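PDB 6F3H: exoribonuclease II, mitochondrial from Candida glabrata, which degrades RNA in the 3'-to-5' direction as the magnesium-binding nuclease component of the mitochondrial RNA degradosome. Local coordinates for residues Pro146-Lys151 and Leu215-Trp220; Lys645-Leu650 and Ser670-Ser675; Ile769-Pro774 and Asn780-Glu785. The protein carries 1 engineered substitution. All blocks are in the same frame, centred on the assembly; numbering follows the deposited sequence.

Contact 1: Pro146-Lys151 and Leu215-Trp220; sequences PIVLKK and LLATYW
V148 on helix 123-159 points toward helix 212-226 and meets it at A217 and T218. Both of its methyl groups are used, each on a different target. With CG1 anti to the backbone N (chi1 167°), this branch reaches across to the main chain of the partner helix, where it lies 4.0 Å from both A217 O and T218 CA. The other branch, CG2, is anti to the carbonyl carbon and meets the methyl of A217, with V148 CG2 and A217 CB also 4.0 Å apart. The small A217 side chain points back toward V148 and lets the valine come close to the helix surface; the closest pair of CA atoms is V148 CA and T218 CA, 6.5 Å apart.

T218 takes part through its CA. Its hydroxyl is turned back along its own helix (chi1 -44°) and is hydrogen-bonded to T214 O one turn earlier, which satisfies this buried hydroxyl within its own helix. I177 of helix 170-178 touches both V148 and T218, so a third helix packs against both residues. Further along, L149 reaches E224 and Q225, and the ring of W220 meets that of W142, extending the pairing of the two helices beyond the short segments. The side chain of Y219, which leaves its helix away from helix 123-159, touches L41 of strand 39-42 and I82 and L83 of strand 81-85. Helix 212-226 is thereby layered between helix 123-159 and the antiparallel sheet of the N-terminal region.

No hydrogen bond or charge crosses between the segments. Cohesion here is therefore apolar, resting on the fit of one branched side chain against an alanine methyl and a stretch of helix backbone.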
loop_
_atom_site.group_PDB
_atom_site.type_symbol
_atom_site.label_atom_id
_atom_site.label_comp_id
_atom_site.label_asym_id
_atom_site.label_seq_id
_atom_site.Cartn_x
_atom_site.Cartn_y
_atom_site.Cartn_z
ATOM N N PRO A 146 3.101 28.823 15.716
ATOM C CA PRO A 146 2.040 29.112 16.696
ATOM C C PRO A 146 0.740 29.491 16.024
ATOM O O PRO A 146 -0.336 29.230 16.575
ATOM C CB PRO A 146 2.611 30.261 17.527
ATOM C CG PRO A 146 4.036 30.302 17.230
ATOM C CD PRO A 146 4.271 29.700 15.903
ATOM N N ILE A 147 0.812 30.100 14.841
ATOM C CA ILE A 147 -0.397 30.424 14.095
ATOM C C ILE A 147 -1.003 29.168 13.494
ATOM O O ILE A 147 -2.225 28.999 13.463
ATOM C CB ILE A 147 -0.097 31.454 12.998
ATOM C CG1 ILE A 147 0.631 32.686 13.557
ATOM C CG2 ILE A 147 -1.373 31.816 12.311
ATOM C CD1 ILE A 147 2.137 32.662 13.404
ATOM N N VAL A 148 -0.153 28.277 12.988
ATOM C CA VAL A 148 -0.626 27.039 12.389
ATOM C C VAL A 148 -1.343 26.161 13.412
ATOM O O VAL A 148 -2.379 25.556 13.107
ATOM C CB VAL A 148 0.575 26.299 11.773
ATOM C CG1 VAL A 148 0.206 24.869 11.407
ATOM C CG2 VAL A 148 1.135 27.056 10.595
ATOM N N LEU A 149 -0.809 26.076 14.634
ATOM C CA LEU A 149 -1.454 25.273 15.665
ATOM C C LEU A 149 -2.857 25.766 15.916
ATOM O O LEU A 149 -3.787 24.975 16.115
ATOM C CB LEU A 149 -0.650 25.316 16.953
ATOM C CG LEU A 149 0.677 24.570 16.958
ATOM C CD1 LEU A 149 1.440 24.922 18.228
ATOM C CD2 LEU A 149 0.443 23.072 16.872
ATOM N N LYS A 150 -3.031 27.080 15.864
ATOM C CA LYS A 150 -4.352 27.642 16.034
ATOM C C LYS A 150 -5.253 27.245 14.873
ATOM O O LYS A 150 -6.396 26.831 15.084
ATOM C CB LYS A 150 -4.243 29.158 16.186
ATOM N N LYS A 151 -4.754 27.289 13.643
ATOM C CA LYS A 151 -5.605 26.863 12.536
ATOM C C LYS A 151 -5.953 25.386 12.659
ATOM O O LYS A 151 -7.121 25.004 12.533
ATOM C CB LYS A 151 -4.908 27.140 11.206
ATOM C CG LYS A 151 -4.446 28.591 11.024
ATOM C CD LYS A 151 -3.617 28.786 9.753
ATOM C CE LYS A 151 -3.449 30.263 9.396
ATOM N NZ LYS A 151 -2.499 30.505 8.260
ATOM N N LEU A 215 4.210 23.858 4.616
ATOM C CA LEU A 215 4.206 22.405 4.644
ATOM C C LEU A 215 4.888 21.905 5.898
ATOM O O LEU A 215 4.317 21.134 6.681
ATOM C CB LEU A 215 4.920 21.861 3.412
ATOM C CG LEU A 215 5.383 20.426 3.599
ATOM C CD1 LEU A 215 4.202 19.493 3.556
ATOM C CD2 LEU A 215 6.382 20.080 2.553
ATOM N N LEU A 216 6.115 22.355 6.104
ATOM C CA LEU A 216 6.893 21.919 7.248
ATOM C C LEU A 216 6.172 22.232 8.546
ATOM O O LEU A 216 5.988 21.355 9.393
ATOM C CB LEU A 216 8.250 22.588 7.182
ATOM C CG LEU A 216 9.299 22.015 8.087
ATOM C CD1 LEU A 216 9.115 20.526 8.170
ATOM C CD2 LEU A 216 10.604 22.331 7.431
ATOM N N ALA A 217 5.715 23.469 8.700
ATOM C CA ALA A 217 5.015 23.856 9.924
ATOM C C ALA A 217 3.769 23.008 10.153
ATOM O O ALA A 217 3.469 22.641 11.290
ATOM C CB ALA A 217 4.640 25.339 9.873
ATOM N N THR A 218 3.031 22.685 9.091
ATOM C CA THR A 218 1.826 21.897 9.280
ATOM C C THR A 218 2.167 20.513 9.782
ATOM O O THR A 218 1.513 19.996 10.693
ATOM C CB THR A 218 1.056 21.783 7.963
ATOM O OG1 THR A 218 1.004 23.046 7.309
ATOM C CG2 THR A 218 -0.333 21.340 8.213
ATOM N N TYR A 219 3.214 19.916 9.220
ATOM C CA TYR A 219 3.677 18.626 9.692
ATOM C C TYR A 219 3.964 18.680 11.179
ATOM O O TYR A 219 3.419 17.914 11.981
ATOM C CB TYR A 219 4.949 18.254 8.945
ATOM C CG TYR A 219 5.529 17.000 9.496
ATOM C CD1 TYR A 219 4.841 15.820 9.354
ATOM C CD2 TYR A 219 6.729 16.986 10.201
ATOM C CE1 TYR A 219 5.324 14.645 9.859
ATOM C CE2 TYR A 219 7.237 15.788 10.726
ATOM C CZ TYR A 219 6.516 14.617 10.545
ATOM O OH TYR A 219 6.956 13.398 11.027
ATOM N N TRP A 220 4.812 19.615 11.557
ATOM C CA TRP A 220 5.130 19.846 12.952
ATOM C C TRP A 220 3.882 20.090 13.786
ATOM O O TRP A 220 3.766 19.579 14.904
ATOM C CB TRP A 220 6.065 21.040 13.042
ATOM C CG TRP A 220 7.453 20.710 12.660
ATOM C CD1 TRP A 220 8.014 19.469 12.638
ATOM C CD2 TRP A 220 8.500 21.634 12.325
ATOM N NE1 TRP A 220 9.339 19.556 12.274
ATOM C CE2 TRP A 220 9.662 20.874 12.077
ATOM C CE3 TRP A 220 8.567 23.027 12.206
ATOM C CZ2 TRP A 220 10.876 21.458 11.708
ATOM C CZ3 TRP A 220 9.778 23.612 11.843
ATOM C CH2 TRP A 220 10.915 22.825 11.599
#

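Contact 2: Lys645-Leu650 and Ser670-Ser675; sequences KAQFEL and SSQLSS. With nucleotides of chain C.
Q672 and F648 bury the most surface in this contact, lying alongside one another with their side chains running in opposite directions. Q672 is extended beyond CG and carries its amide to the base of the phenylalanine, beside F648 CB and the near end of the ring; amide and ring planes are 32° apart. On helix 642-657, F648 has CG anti to the backbone N (chi1 -175°), which sends the ring out toward the loop and past Q672 to L673. There L673 CD2 meets the ring at its edge, close to the ring plane, 3.8 Å from F648 CE1, and the leucine side chain crosses that of F648 at about a right angle.

Both segments lie within the RNB domain, the nuclease domain of the RNase II family, where the contact joins helix 642-657 to the loop after helix 663-670. The loop opens with a type I beta turn from S670 to L673, closed by a weak bond from L673 N to S670 O of 3.4 Å.

L673 also has a second side. While CD2 reaches the phenylalanine, L673 CB lies 3.4 Å from O2' of A1 in the RNA, chain C. That 2'-hydroxyl also lies beside S674 O, but the modelled distance is too short for the bond to be more than doubtful. S674 N is itself held by Y635 OH, and S675 continues along the RNA, with S675 CB 3.3 Å from O3' of A1.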
loop_
_atom_site.group_PDB
_atom_site.type_symbol
_atom_site.label_atom_id
_atom_site.label_comp_id
_atom_site.label_asym_id
_atom_site.label_seq_id
_atom_site.Cartn_x
_atom_site.Cartn_y
_atom_site.Cartn_z
ATOM N N LYS A 645 25.783 2.262 -9.481
ATOM C CA LYS A 645 25.014 2.060 -10.705
ATOM C C LYS A 645 25.598 0.918 -11.524
ATOM O O LYS A 645 24.891 0.311 -12.338
ATOM C CB LYS A 645 24.953 3.340 -11.542
ATOM N N ALA A 646 26.898 0.647 -11.354
ATOM C CA ALA A 646 27.535 -0.483 -12.025
ATOM C C ALA A 646 27.219 -1.806 -11.333
ATOM O O ALA A 646 27.052 -2.830 -12.006
ATOM C CB ALA A 646 29.044 -0.241 -12.112
ATOM N N GLN A 647 27.146 -1.810 -9.997
ATOM C CA GLN A 647 26.730 -3.022 -9.313
ATOM C C GLN A 647 25.325 -3.397 -9.732
ATOM O O GLN A 647 25.007 -4.578 -9.908
ATOM C CB GLN A 647 26.761 -2.811 -7.803
ATOM C CG GLN A 647 28.048 -3.106 -7.086
ATOM C CD GLN A 647 28.175 -2.245 -5.814
ATOM O OE1 GLN A 647 27.197 -1.614 -5.400
ATOM N NE2 GLN A 647 29.317 -2.331 -5.129
ATOM N N PHE A 648 24.490 -2.390 -9.936
ATOM C CA PHE A 648 23.128 -2.613 -10.386
ATOM C C PHE A 648 23.085 -3.045 -11.842
ATOM O O PHE A 648 22.457 -4.054 -12.184
ATOM C CB PHE A 648 22.354 -1.312 -10.200
ATOM C CG PHE A 648 20.914 -1.405 -10.498
ATOM C CD1 PHE A 648 20.064 -2.085 -9.653
ATOM C CD2 PHE A 648 20.394 -0.815 -11.631
ATOM C CE1 PHE A 648 18.718 -2.166 -9.931
ATOM C CE2 PHE A 648 19.047 -0.897 -11.913
ATOM C CZ PHE A 648 18.210 -1.572 -11.061
ATOM N N GLU A 649 23.791 -2.312 -12.707
ATOM C CA GLU A 649 23.780 -2.625 -14.131
ATOM C C GLU A 649 24.380 -3.989 -14.391
ATOM O O GLU A 649 23.954 -4.688 -15.317
ATOM C CB GLU A 649 24.515 -1.560 -14.949
ATOM C CG GLU A 649 23.607 -0.725 -15.882
ATOM C CD GLU A 649 22.683 -1.540 -16.838
ATOM O OE1 GLU A 649 22.815 -2.781 -16.986
ATOM O OE2 GLU A 649 21.799 -0.910 -17.461
ATOM N N LEU A 650 25.348 -4.398 -13.575
ATOM C CA LEU A 650 25.927 -5.711 -13.794
ATOM C C LEU A 650 24.878 -6.790 -13.617
ATOM O O LEU A 650 24.918 -7.820 -14.290
ATOM C CB LEU A 650 27.092 -5.925 -12.833
ATOM C CG LEU A 650 27.756 -7.298 -12.787
ATOM C CD1 LEU A 650 29.174 -7.119 -12.266
ATOM C CD2 LEU A 650 27.015 -8.283 -11.896
ATOM N N SER A 670 18.611 -4.998 -3.392
ATOM C CA SER A 670 17.423 -4.400 -2.779
ATOM C C SER A 670 17.712 -3.033 -2.206
ATOM O O SER A 670 16.810 -2.190 -2.152
ATOM C CB SER A 670 16.875 -5.297 -1.670
ATOM N N SER A 671 18.966 -2.772 -1.860
ATOM C CA SER A 671 19.356 -1.477 -1.337
ATOM C C SER A 671 19.376 -0.401 -2.417
ATOM O O SER A 671 19.692 0.756 -2.098
ATOM C CB SER A 671 20.733 -1.600 -0.682
ATOM N N GLN A 672 19.053 -0.761 -3.673
ATOM C CA GLN A 672 19.033 0.164 -4.807
ATOM C C GLN A 672 17.699 0.196 -5.553
ATOM O O GLN A 672 17.654 0.656 -6.698
ATOM C CB GLN A 672 20.157 -0.169 -5.790
ATOM C CG GLN A 672 21.348 -0.848 -5.140
ATOM C CD GLN A 672 22.539 -0.914 -6.057
ATOM O OE1 GLN A 672 22.538 -0.304 -7.121
ATOM N NE2 GLN A 672 23.574 -1.641 -5.645
ATOM N N LEU A 673 16.610 -0.253 -4.943
ATOM C CA LEU A 673 15.330 -0.241 -5.630
ATOM C C LEU A 673 14.347 0.733 -5.015
ATOM O O LEU A 673 14.378 0.993 -3.817
ATOM C CB LEU A 673 14.676 -1.604 -5.616
ATOM C CG LEU A 673 15.554 -2.691 -6.171
ATOM C CD1 LEU A 673 14.924 -4.014 -5.770
ATOM C CD2 LEU A 673 15.628 -2.496 -7.673
ATOM N N SER A 674 13.460 1.240 -5.860
ATOM C CA SER A 674 12.345 2.106 -5.515
ATOM C C SER A 674 11.069 1.266 -5.347
ATOM O O SER A 674 11.121 0.031 -5.261
ATOM C CB SER A 674 12.217 3.168 -6.620
ATOM O OG SER A 674 11.076 3.996 -6.473
ATOM N N SER A 675 9.911 1.926 -5.353
ATOM C CA SER A 675 8.629 1.251 -5.393
ATOM C C SER A 675 7.779 1.943 -6.442
ATOM O O SER A 675 8.099 3.040 -6.912
ATOM C CB SER A 675 7.924 1.244 -4.029
ATOM O OG SER A 675 7.058 2.358 -3.858
ATOM P P A C 1 10.405 -0.092 0.391
ATOM O OP1 A C 1 9.010 0.244 0.754
ATOM O OP2 A C 1 11.049 0.559 -0.786
ATOM O "O5'" A C 1 10.345 -1.664 0.180
ATOM C "C5'" A C 1 9.587 -2.205 -0.886
ATOM C "C4'" A C 1 10.385 -2.206 -2.166
ATOM O "O4'" A C 1 11.576 -3.021 -1.992
ATOM C "C3'" A C 1 9.674 -2.822 -3.354
ATOM O "O3'" A C 1 8.856 -1.920 -4.043
ATOM C "C2'" A C 1 10.807 -3.389 -4.187
ATOM O "O2'" A C 1 11.460 -2.349 -4.899
ATOM C "C1'" A C 1 11.738 -3.883 -3.092
ATOM N N9 A C 1 11.364 -5.225 -2.614
ATOM C C8 A C 1 10.113 -5.795 -2.533
ATOM N N7 A C 1 10.114 -6.994 -2.024
ATOM C C5 A C 1 11.451 -7.218 -1.736
ATOM C C6 A C 1 12.113 -8.315 -1.177
ATOM N N6 A C 1 11.474 -9.427 -0.801
ATOM N N1 A C 1 13.454 -8.227 -1.020
ATOM C C2 A C 1 14.083 -7.110 -1.402
ATOM N N3 A C 1 13.571 -6.008 -1.941
ATOM C C4 A C 1 12.236 -6.135 -2.081
ATOM P P G C 2 7.499 -2.505 -4.603
ATOM O OP1 G C 2 6.515 -1.398 -4.839
ATOM O OP2 G C 2 7.282 -3.692 -3.725
ATOM O "O5'" G C 2 7.924 -3.152 -5.983
ATOM C "C5'" G C 2 8.553 -2.365 -6.974
ATOM C "C4'" G C 2 8.679 -3.114 -8.271
ATOM O "O4'" G C 2 9.660 -4.164 -8.153
ATOM C "C3'" G C 2 7.436 -3.826 -8.747
ATOM O "O3'" G C 2 6.544 -2.930 -9.367
ATOM C "C2'" G C 2 8.003 -4.879 -9.682
ATOM O "O2'" G C 2 8.329 -4.328 -10.944
ATOM C "C1'" G C 2 9.300 -5.244 -8.972
ATOM N N9 G C 2 9.087 -6.358 -8.076
ATOM C C8 G C 2 8.985 -6.200 -6.721
ATOM N N7 G C 2 8.788 -7.331 -6.133
ATOM C C5 G C 2 8.761 -8.245 -7.178
ATOM C C6 G C 2 8.577 -9.629 -7.120
ATOM O O6 G C 2 8.401 -10.268 -6.081
ATOM N N1 G C 2 8.615 -10.224 -8.399
ATOM C C2 G C 2 8.809 -9.567 -9.611
ATOM N N2 G C 2 8.812 -10.349 -10.730
ATOM N N3 G C 2 8.985 -8.235 -9.663
ATOM C C4 G C 2 8.945 -7.672 -8.415
#

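Contact 3: Ile769-Pro774 and Asn780-Glu785; sequences IVTSVP and NCLFPE
S772 holds its hydroxyl between the backbone N and the carbonyl carbon (chi1 79°), which places OG directly before the backbone of N780. N780 N donates to S772 OG over 2.6 Å in a nearly straight bond, 165° at the hydrogen. The same oxygen donates in turn to V773 O at 3.2 Å, approaching from above that carbonyl plane, so a side chain relays the pairing where the strand 765-770 has ended. L782 has CG in the equivalent position (chi1 49°), and this folds its branches back over the opposite strand: L782 CD1 touches I769 CB at 3.7 Å, and CG and CD2 both reach the methyl of T771, with L782 CG and T771 CG2 3.6 Å apart.

The backbones pair as an antiparallel hairpin. I769 and L782 form a hydrogen-bonded pair, each N donating to the other's O at 3.1 Å, while V770 and C781 make the adjoining non-hydrogen-bonded pair. T771 N adds a bond to N780 O of 2.8 Å. Beyond L782, P784 CG touches the side chain of I769, 3.9 Å from I769 CG1.

The hairpin belongs to the C-terminal five-stranded sheet, probably the S1-type OB fold that follows the nuclease domain in RNase II relatives. V770 bonds through its backbone to G806 and D807, and C781 to G791 of strand 790-794, while I769 and T771 rest against T667 of helix 663-670.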
loop_
_atom_site.group_PDB
_atom_site.type_symbol
_atom_site.label_atom_id
_atom_site.label_comp_id
_atom_site.label_asym_id
_atom_site.label_seq_id
_atom_site.Cartn_x
_atom_site.Cartn_y
_atom_site.Cartn_z
ATOM N N ILE A 769 20.015 -14.048 6.582
ATOM C CA ILE A 769 20.768 -13.248 5.623
ATOM C C ILE A 769 20.790 -11.796 6.076
ATOM O O ILE A 769 19.738 -11.207 6.334
ATOM C CB ILE A 769 20.185 -13.346 4.204
ATOM C CG1 ILE A 769 20.197 -14.793 3.725
ATOM C CG2 ILE A 769 20.948 -12.429 3.250
ATOM C CD1 ILE A 769 19.882 -14.940 2.226
ATOM N N VAL A 770 21.978 -11.205 6.095
ATOM C CA VAL A 770 22.172 -9.842 6.574
ATOM C C VAL A 770 21.650 -8.860 5.544
ATOM O O VAL A 770 21.893 -9.007 4.342
ATOM C CB VAL A 770 23.658 -9.585 6.840
ATOM C CG1 VAL A 770 23.849 -8.185 7.395
ATOM C CG2 VAL A 770 24.221 -10.659 7.744
ATOM N N THR A 771 20.921 -7.848 6.018
ATOM C CA THR A 771 20.259 -6.903 5.136
ATOM C C THR A 771 20.542 -5.443 5.445
ATOM O O THR A 771 19.917 -4.574 4.826
ATOM C CB THR A 771 18.740 -7.115 5.161
ATOM O OG1 THR A 771 18.205 -6.690 6.424
ATOM C CG2 THR A 771 18.424 -8.585 4.930
ATOM N N SER A 772 21.422 -5.139 6.399
ATOM C CA SER A 772 21.710 -3.749 6.719
ATOM C C SER A 772 23.130 -3.623 7.231
ATOM O O SER A 772 23.768 -4.609 7.615
ATOM C CB SER A 772 20.750 -3.181 7.769
ATOM O OG SER A 772 21.113 -3.607 9.072
ATOM N N VAL A 773 23.610 -2.382 7.233
ATOM C CA VAL A 773 24.880 -2.009 7.856
ATOM C C VAL A 773 24.698 -1.970 9.369
ATOM O O VAL A 773 23.587 -1.696 9.855
ATOM C CB VAL A 773 25.381 -0.652 7.337
ATOM C CG1 VAL A 773 25.530 -0.687 5.845
ATOM C CG2 VAL A 773 24.412 0.448 7.723
ATOM N N PRO A 774 25.738 -2.248 10.154
ATOM C CA PRO A 774 25.576 -2.182 11.612
ATOM C C PRO A 774 25.299 -0.749 12.053
ATOM O O PRO A 774 26.041 0.182 11.726
ATOM C CB PRO A 774 26.917 -2.699 12.154
ATOM C CG PRO A 774 27.539 -3.469 11.013
ATOM C CD PRO A 774 27.046 -2.805 9.755
ATOM N N ASN A 780 20.277 -5.563 10.529
ATOM C CA ASN A 780 18.999 -6.139 10.180
ATOM C C ASN A 780 19.207 -7.420 9.389
ATOM O O ASN A 780 20.198 -7.580 8.671
ATOM C CB ASN A 780 18.178 -5.145 9.375
ATOM C CG ASN A 780 17.657 -4.039 10.214
ATOM O OD1 ASN A 780 17.600 -4.152 11.427
ATOM N ND2 ASN A 780 17.267 -2.949 9.579
ATOM N N CYS A 781 18.248 -8.331 9.507
ATOM C CA CYS A 781 18.353 -9.604 8.815
ATOM C C CYS A 781 16.958 -10.105 8.446
ATOM O O CYS A 781 15.938 -9.541 8.858
ATOM C CB CYS A 781 19.094 -10.627 9.663
ATOM S SG CYS A 781 18.323 -10.884 11.247
ATOM N N LEU A 782 16.924 -11.184 7.657
ATOM C CA LEU A 782 15.668 -11.827 7.306
ATOM C C LEU A 782 15.846 -13.333 7.263
ATOM O O LEU A 782 16.963 -13.853 7.194
ATOM C CB LEU A 782 15.145 -11.329 5.957
ATOM C CG LEU A 782 16.124 -11.319 4.779
ATOM C CD1 LEU A 782 16.495 -12.700 4.234
ATOM C CD2 LEU A 782 15.570 -10.449 3.681
ATOM N N PHE A 783 14.713 -14.027 7.281
ATOM C CA PHE A 783 14.756 -15.468 7.097
ATOM C C PHE A 783 14.555 -15.824 5.644
ATOM O O PHE A 783 13.582 -15.376 5.029
ATOM C CB PHE A 783 13.697 -16.186 7.903
ATOM C CG PHE A 783 14.008 -16.268 9.326
ATOM C CD1 PHE A 783 15.042 -15.516 9.857
ATOM C CD2 PHE A 783 13.322 -17.143 10.134
ATOM C CE1 PHE A 783 15.353 -15.587 11.187
ATOM C CE2 PHE A 783 13.630 -17.234 11.465
ATOM C CZ PHE A 783 14.653 -16.450 11.994
ATOM N N PRO A 784 15.435 -16.624 5.073
ATOM C CA PRO A 784 15.157 -17.120 3.734
ATOM C C PRO A 784 13.881 -17.930 3.715
ATOM O O PRO A 784 13.083 -17.822 2.774
ATOM C CB PRO A 784 16.392 -17.964 3.430
ATOM C CG PRO A 784 17.436 -17.436 4.363
ATOM C CD PRO A 784 16.702 -17.135 5.602
ATOM N N GLU A 785 13.643 -18.724 4.757
ATOM C CA GLU A 785 12.459 -19.563 4.730
ATOM C C GLU A 785 11.179 -18.742 4.839
ATOM O O GLU A 785 10.132 -19.195 4.363
ATOM C CB GLU A 785 12.547 -20.607 5.851
#

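How the contacts relate
The three contacts follow one another along the chain, from the N-terminal region through the RNB domain to the C-terminal sheet. Contact 1 is remote from the others: its centre is about 38 Å from that of contact 2 and about 39 Å from that of contact 3. Contacts 2 and 3 are neighbours, with centres about 17 Å apart and nearest atoms about 6 Å apart, without touching. Helix 663-670 connects them, since T667 meets the hairpin of contact 3 and the loop of contact 2 starts at its end. This places the RNB domain and the C-terminal sheet side by side near the bound RNA, consistent with a shared path for the substrate, whereas contact 1 joins helices about 17 Å from the RNA at the nearest atoms.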